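PDB 3A35: lumazine protein from Photobacterium kishitanii, which binds a lumazine or flavin chromophore and probably serves as an antenna that shifts luciferase bioluminescence to shorter wavelength. Local coordinates for residues T21-I26 against V58-I63; G10-I15 against R73-G78. One frame throughout, in Å; residues are numbered along the deposited sequence.

Interaction 1 (T21-I26 against V58-I63); sequences TQRHGI and VVYFDI. With RBF (riboflavin), chain C.
Asp62 OD1 is gripped by two donors: Arg23 NE at 2.8 Å, and a water that also hydrogen-bonds Thr21 OG1. Arg23 presents its guanidinium side-on, so Arg23 NH2 reaches the second oxygen, Asp62 OD2, at 2.9 Å on its syn lone pair, whereas NE meets OD1 from well outside the carboxylate plane. The two flat groups lie 30° apart, nearly coplanar, and a salt bridge with one nitrogen on each oxygen holds the carboxylate against rotation. The arginine chain first extends and then bends at chi3 (-61°), which turns the NE edge onto the acid.

Asp62 divides its work between side chain and main chain. Its side chain ties the strands together, while Asp62 O accepts a hydrogen bond from riboflavin N3 at 2.8 Å, making the strand part of the pocket.

The opposite face, that of His24 and Ile63, mixes apolar packing with one polar pair. Ile63 CD1 sits over one face of the His24 imidazole in a CH-pi contact, 3.7 Å from the ring centroid, and His24 NE2 holds that ring with a nearly straight bond to Gln22 OE1 in the ring plane. Ile26 CD1 packs on Phe61 CD2 at 3.8 Å. Back on the face of Arg23, Tyr60 CD1 lies 3.5 Å from Gly25 CA.

Gln22-Ile63, His24-Phe61 and Ile26-Val59 are hydrogen-bonded pairs, each bonded in both directions, alternating with non-hydrogen-bonded Arg23-Asp62 and Gly25-Tyr60. This antiparallel ladder runs through the lumazine-binding barrel, with strand 8-17 flanking 22-26 and strand 47-55 flanking 58-63.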
# COMPACT_ATOMS: atom_id res chain seq x y z
N THR A 21 -14.15 -13.36 -2.70
CA THR A 21 -12.85 -13.49 -2.02
C THR A 21 -11.90 -13.74 -3.17
O THR A 21 -12.31 -14.19 -4.32
CB THR A 21 -12.82 -14.60 -0.96
OG1 THR A 21 -11.59 -14.80 -0.23
CG2 THR A 21 -13.23 -15.91 -1.47
N GLN A 22 -10.62 -13.48 -2.90
CA GLN A 22 -9.57 -13.92 -3.82
C GLN A 22 -8.42 -14.42 -3.03
O GLN A 22 -8.08 -13.84 -1.97
CB GLN A 22 -9.08 -12.79 -4.69
CG GLN A 22 -10.13 -12.30 -5.66
CD GLN A 22 -9.70 -11.19 -6.55
OE1 GLN A 22 -8.57 -10.69 -6.47
NE2 GLN A 22 -10.52 -10.84 -7.55
N ARG A 23 -7.66 -15.38 -3.53
CA ARG A 23 -6.41 -15.78 -2.90
C ARG A 23 -5.28 -15.38 -3.80
O ARG A 23 -5.24 -15.75 -4.99
CB ARG A 23 -6.38 -17.31 -2.57
CG ARG A 23 -5.01 -17.76 -2.10
CD ARG A 23 -5.01 -19.15 -1.51
NE ARG A 23 -5.90 -19.21 -0.34
CZ ARG A 23 -6.14 -20.36 0.30
NH1 ARG A 23 -5.63 -21.50 -0.17
NH2 ARG A 23 -7.02 -20.36 1.29
N HIS A 24 -4.36 -14.56 -3.25
CA HIS A 24 -3.25 -14.11 -3.99
C HIS A 24 -1.96 -14.77 -3.46
O HIS A 24 -1.70 -14.76 -2.20
CB HIS A 24 -3.04 -12.60 -3.83
CG HIS A 24 -4.07 -11.79 -4.53
ND1 HIS A 24 -3.83 -10.56 -5.05
CD2 HIS A 24 -5.36 -12.09 -4.85
CE1 HIS A 24 -4.92 -10.07 -5.62
NE2 HIS A 24 -5.91 -10.98 -5.49
N GLY A 25 -1.14 -15.37 -4.37
CA GLY A 25 0.14 -15.89 -4.04
C GLY A 25 1.18 -14.88 -4.49
O GLY A 25 1.18 -14.57 -5.72
N ILE A 26 2.02 -14.44 -3.61
CA ILE A 26 2.93 -13.31 -3.89
C ILE A 26 4.34 -13.81 -3.68
O ILE A 26 4.73 -14.25 -2.59
CB ILE A 26 2.59 -12.11 -2.95
CG1 ILE A 26 1.10 -11.70 -3.14
CG2 ILE A 26 3.49 -10.95 -3.30
CD1 ILE A 26 0.66 -10.57 -2.18
N VAL A 58 6.68 -18.19 -2.28
CA VAL A 58 5.34 -17.68 -2.57
C VAL A 58 4.55 -17.67 -1.24
O VAL A 58 4.35 -18.71 -0.60
CB VAL A 58 4.62 -18.49 -3.61
CG1 VAL A 58 3.26 -17.88 -3.97
CG2 VAL A 58 5.50 -18.61 -4.91
N VAL A 59 4.08 -16.45 -0.91
CA VAL A 59 3.32 -16.26 0.30
C VAL A 59 1.92 -15.94 -0.09
O VAL A 59 1.64 -15.10 -0.95
CB VAL A 59 3.95 -15.05 1.05
CG1 VAL A 59 3.18 -14.80 2.35
CG2 VAL A 59 5.43 -15.34 1.43
N TYR A 60 0.97 -16.67 0.49
CA TYR A 60 -0.42 -16.58 0.12
C TYR A 60 -1.31 -15.84 1.16
O TYR A 60 -1.14 -15.99 2.39
CB TYR A 60 -1.00 -18.01 -0.02
CG TYR A 60 -0.42 -18.78 -1.24
CD1 TYR A 60 -1.12 -18.79 -2.44
CD2 TYR A 60 0.77 -19.51 -1.13
CE1 TYR A 60 -0.60 -19.51 -3.58
CE2 TYR A 60 1.25 -20.26 -2.25
CZ TYR A 60 0.50 -20.20 -3.34
OH TYR A 60 0.98 -20.87 -4.52
N PHE A 61 -2.25 -15.08 0.60
CA PHE A 61 -3.20 -14.32 1.41
C PHE A 61 -4.56 -14.50 0.83
O PHE A 61 -4.75 -14.50 -0.38
CB PHE A 61 -2.87 -12.76 1.35
CG PHE A 61 -1.50 -12.40 1.84
CD1 PHE A 61 -1.32 -12.10 3.21
CD2 PHE A 61 -0.43 -12.39 0.98
CE1 PHE A 61 -0.08 -11.79 3.70
CE2 PHE A 61 0.89 -12.06 1.51
CZ PHE A 61 1.03 -11.76 2.83
N ASP A 62 -5.58 -14.58 1.70
CA ASP A 62 -6.96 -14.41 1.23
C ASP A 62 -7.50 -13.00 1.41
O ASP A 62 -7.34 -12.46 2.59
CB ASP A 62 -7.83 -15.42 2.03
CG ASP A 62 -7.68 -16.82 1.60
OD1 ASP A 62 -7.50 -17.07 0.38
OD2 ASP A 62 -7.82 -17.81 2.39
N ILE A 63 -8.04 -12.43 0.38
CA ILE A 63 -8.59 -11.10 0.47
C ILE A 63 -10.11 -11.36 0.47
O ILE A 63 -10.68 -11.82 -0.50
CB ILE A 63 -8.16 -10.24 -0.74
CG1 ILE A 63 -6.57 -10.10 -0.70
CG2 ILE A 63 -8.72 -8.82 -0.65
CD1 ILE A 63 -5.90 -10.89 -1.61
N1 RBF C . -8.70 -8.56 5.44
C2 RBF C . -8.64 -9.53 4.50
O2 RBF C . -9.31 -9.44 3.43
N3 RBF C . -7.80 -10.64 4.60
C4 RBF C . -6.96 -10.81 5.72
O4 RBF C . -6.23 -11.81 5.75
C4A RBF C . -7.10 -9.83 6.72
N5 RBF C . -6.34 -10.02 7.93
C5A RBF C . -6.47 -9.04 8.91
C6 RBF C . -5.83 -9.30 10.12
C7 RBF C . -6.01 -8.30 11.12
C7M RBF C . -5.34 -8.63 12.48
C8 RBF C . -6.71 -7.15 10.93
C8M RBF C . -6.78 -6.15 12.01
C9 RBF C . -7.35 -6.89 9.67
C9A RBF C . -7.29 -7.89 8.69
N10 RBF C . -8.00 -7.73 7.46
C10 RBF C . -7.93 -8.75 6.54
C1' RBF C . -8.90 -6.67 7.23
C2' RBF C . -8.40 -5.57 6.31
O2' RBF C . -7.13 -5.06 6.83
C3' RBF C . -9.33 -4.48 6.24
O3' RBF C . -10.62 -5.13 5.74
C4' RBF C . -9.02 -3.45 5.14
O4' RBF C . -7.88 -2.66 5.55
C5' RBF C . -10.18 -2.49 4.89
O5' RBF C . -9.94 -1.62 3.78
O HOH W 1 -9.93 -16.88 -1.02

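Interaction 2 (G10-I15 against R73-G78)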
# COMPACT_ATOMS: atom_id res chain seq x y z
N GLY A 10 6.78 -7.29 -3.33
CA GLY A 10 6.38 -8.60 -3.76
C GLY A 10 5.84 -8.58 -5.21
O GLY A 10 5.43 -7.50 -5.66
N ILE A 11 5.89 -9.71 -5.90
CA ILE A 11 5.35 -9.77 -7.23
C ILE A 11 4.21 -10.81 -7.23
O ILE A 11 4.41 -11.96 -6.81
CB ILE A 11 6.44 -10.12 -8.19
CG1 ILE A 11 7.59 -9.06 -8.23
CG2 ILE A 11 5.83 -10.32 -9.63
CD1 ILE A 11 7.20 -7.73 -8.87
N ILE A 12 3.03 -10.41 -7.66
CA ILE A 12 1.89 -11.38 -7.62
C ILE A 12 2.17 -12.53 -8.60
O ILE A 12 2.52 -12.27 -9.81
CB ILE A 12 0.61 -10.71 -7.99
CG1 ILE A 12 0.25 -9.56 -7.03
CG2 ILE A 12 -0.54 -11.74 -8.07
CD1 ILE A 12 -0.97 -8.86 -7.36
N LYS A 13 2.15 -13.75 -8.12
CA LYS A 13 2.49 -14.96 -8.93
C LYS A 13 1.20 -15.66 -9.35
O LYS A 13 1.12 -16.21 -10.50
CB LYS A 13 3.35 -15.82 -8.07
CG LYS A 13 3.80 -17.03 -8.82
CD LYS A 13 4.87 -17.83 -8.28
CE LYS A 13 5.69 -18.64 -9.38
NZ LYS A 13 6.43 -19.61 -8.43
N LYS A 14 0.16 -15.63 -8.53
CA LYS A 14 -1.03 -16.45 -8.77
C LYS A 14 -2.23 -15.70 -8.16
O LYS A 14 -2.10 -15.07 -7.11
CB LYS A 14 -0.99 -17.79 -7.93
CG LYS A 14 0.16 -18.73 -8.24
CD LYS A 14 -0.03 -20.08 -7.48
CE LYS A 14 1.08 -21.10 -7.81
NZ LYS A 14 1.18 -22.10 -6.75
N ILE A 15 -3.39 -15.71 -8.80
CA ILE A 15 -4.62 -15.14 -8.25
C ILE A 15 -5.72 -16.19 -8.47
O ILE A 15 -5.98 -16.61 -9.61
CB ILE A 15 -4.97 -13.88 -8.86
CG1 ILE A 15 -3.85 -12.84 -8.71
CG2 ILE A 15 -6.38 -13.32 -8.34
CD1 ILE A 15 -4.16 -11.66 -9.51
N ARG A 73 -8.83 -6.56 -5.84
CA ARG A 73 -9.80 -7.27 -6.70
C ARG A 73 -9.35 -7.12 -8.10
O ARG A 73 -9.54 -8.12 -8.90
CB ARG A 73 -11.18 -6.66 -6.40
CG ARG A 73 -12.38 -7.24 -7.27
CD ARG A 73 -13.71 -6.74 -6.79
NE ARG A 73 -13.73 -5.32 -6.35
CZ ARG A 73 -14.55 -4.85 -5.41
NH1 ARG A 73 -15.39 -5.70 -4.84
NH2 ARG A 73 -14.57 -3.57 -5.08
N GLU A 74 -8.74 -5.97 -8.43
CA GLU A 74 -8.36 -5.68 -9.85
C GLU A 74 -6.94 -5.83 -10.12
O GLU A 74 -6.52 -5.52 -11.21
CB GLU A 74 -8.68 -4.25 -10.19
CG GLU A 74 -9.65 -4.01 -11.25
CD GLU A 74 -10.94 -3.79 -10.64
OE1 GLU A 74 -11.41 -4.83 -10.10
OE2 GLU A 74 -11.47 -2.62 -10.71
N LEU A 75 -6.14 -6.30 -9.19
CA LEU A 75 -4.75 -6.50 -9.54
C LEU A 75 -4.60 -7.77 -10.42
O LEU A 75 -5.48 -8.62 -10.52
CB LEU A 75 -3.87 -6.62 -8.24
CG LEU A 75 -3.88 -5.39 -7.29
CD1 LEU A 75 -2.99 -5.77 -6.11
CD2 LEU A 75 -3.42 -4.24 -8.00
N GLU A 76 -3.41 -7.84 -11.02
CA GLU A 76 -3.08 -8.85 -12.02
C GLU A 76 -1.81 -9.54 -11.68
O GLU A 76 -0.86 -8.98 -11.08
CB GLU A 76 -2.87 -8.13 -13.39
CG GLU A 76 -4.18 -7.40 -13.87
CD GLU A 76 -5.31 -8.33 -14.30
OE1 GLU A 76 -6.37 -7.72 -14.59
OE2 GLU A 76 -5.19 -9.60 -14.35
N VAL A 77 -1.64 -10.74 -12.21
CA VAL A 77 -0.43 -11.46 -12.10
C VAL A 77 0.73 -10.59 -12.64
O VAL A 77 0.53 -9.99 -13.73
CB VAL A 77 -0.51 -12.86 -12.83
CG1 VAL A 77 0.81 -13.50 -12.89
CG2 VAL A 77 -1.53 -13.71 -12.09
N GLY A 78 1.85 -10.56 -11.97
CA GLY A 78 3.03 -9.74 -12.29
C GLY A 78 3.07 -8.37 -11.60
O GLY A 78 4.16 -7.73 -11.64
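Ile12 and Ile15 both turn toward the loop 73-78, although residues three apart on a regular strand would point to opposite faces. The difference is made by a classic beta bulge, in which Lys13 and Lys14 together face Gly25 of the adjoining barrel strand. The extra residue puts two isoleucines on one side, and the loop that leads into strand 80-84 packs over them. It is a worked case of a bulge changing which residues share a side.

The two isoleucines meet the loop in different ways. The side chains of Ile12 and Leu75 meet nearly perpendicular: the isoleucine side chain is fully extended (chi2 179°), which carries Ile12 CD1 to 3.8 Å from Leu75 CB and into touch with Leu75 CD1 as well. Ile12 CD1 also lies 3.7 Å from Glu76 O, so it rests partly on side chain and partly on main chain. Ile15 and Val77 instead lie side by side but point opposite ways, with Ile15 CG1 alongside Val77 CG2 at 4.2 Å. Beyond that point Ile15 CD1 reaches the loop backbone, 3.5 Å from Leu75 O.

Val77 also touches the main chain of the bulge through its methyl groups. Val77 CG1, anti to the backbone N (chi1 171°), lies 3.6 Å from Lys13 O and scarcely farther from Ile12 O. At the margin, Ile11 CG2 borders Gly78 O. Most of these residues lie at the surface, whereas Ile12 is buried, with His24 and Val81 also against its side chain. One hydrogen bond joins the two backbones: Gly78 N donates to Ile12 O over 2.8 Å, with an angle of 164° at the hydrogen.

From the N terminus, strand 8-17 comes first and turns directly into strand 22-27, its neighbour in the barrel. Interaction 1 then closes a loop of 31 residues when strand 58-63 returns to pair with 21-26. Interaction 2 closes a wider one, as 73-78 comes back to 10-15 just before strand 80-84, so the first loop lies wholly within the second and the two do not cross. Their centres are 9 Å apart, and they touch directly: Tyr60 OH of interaction 1 hydrogen-bonds Lys14 NZ of interaction 2. Together they tie three barrel strands adjacent in the sheet (8-17, 22-27, 58-63) to the segment leading into strand 80-84, all within one lumazine-binding domain.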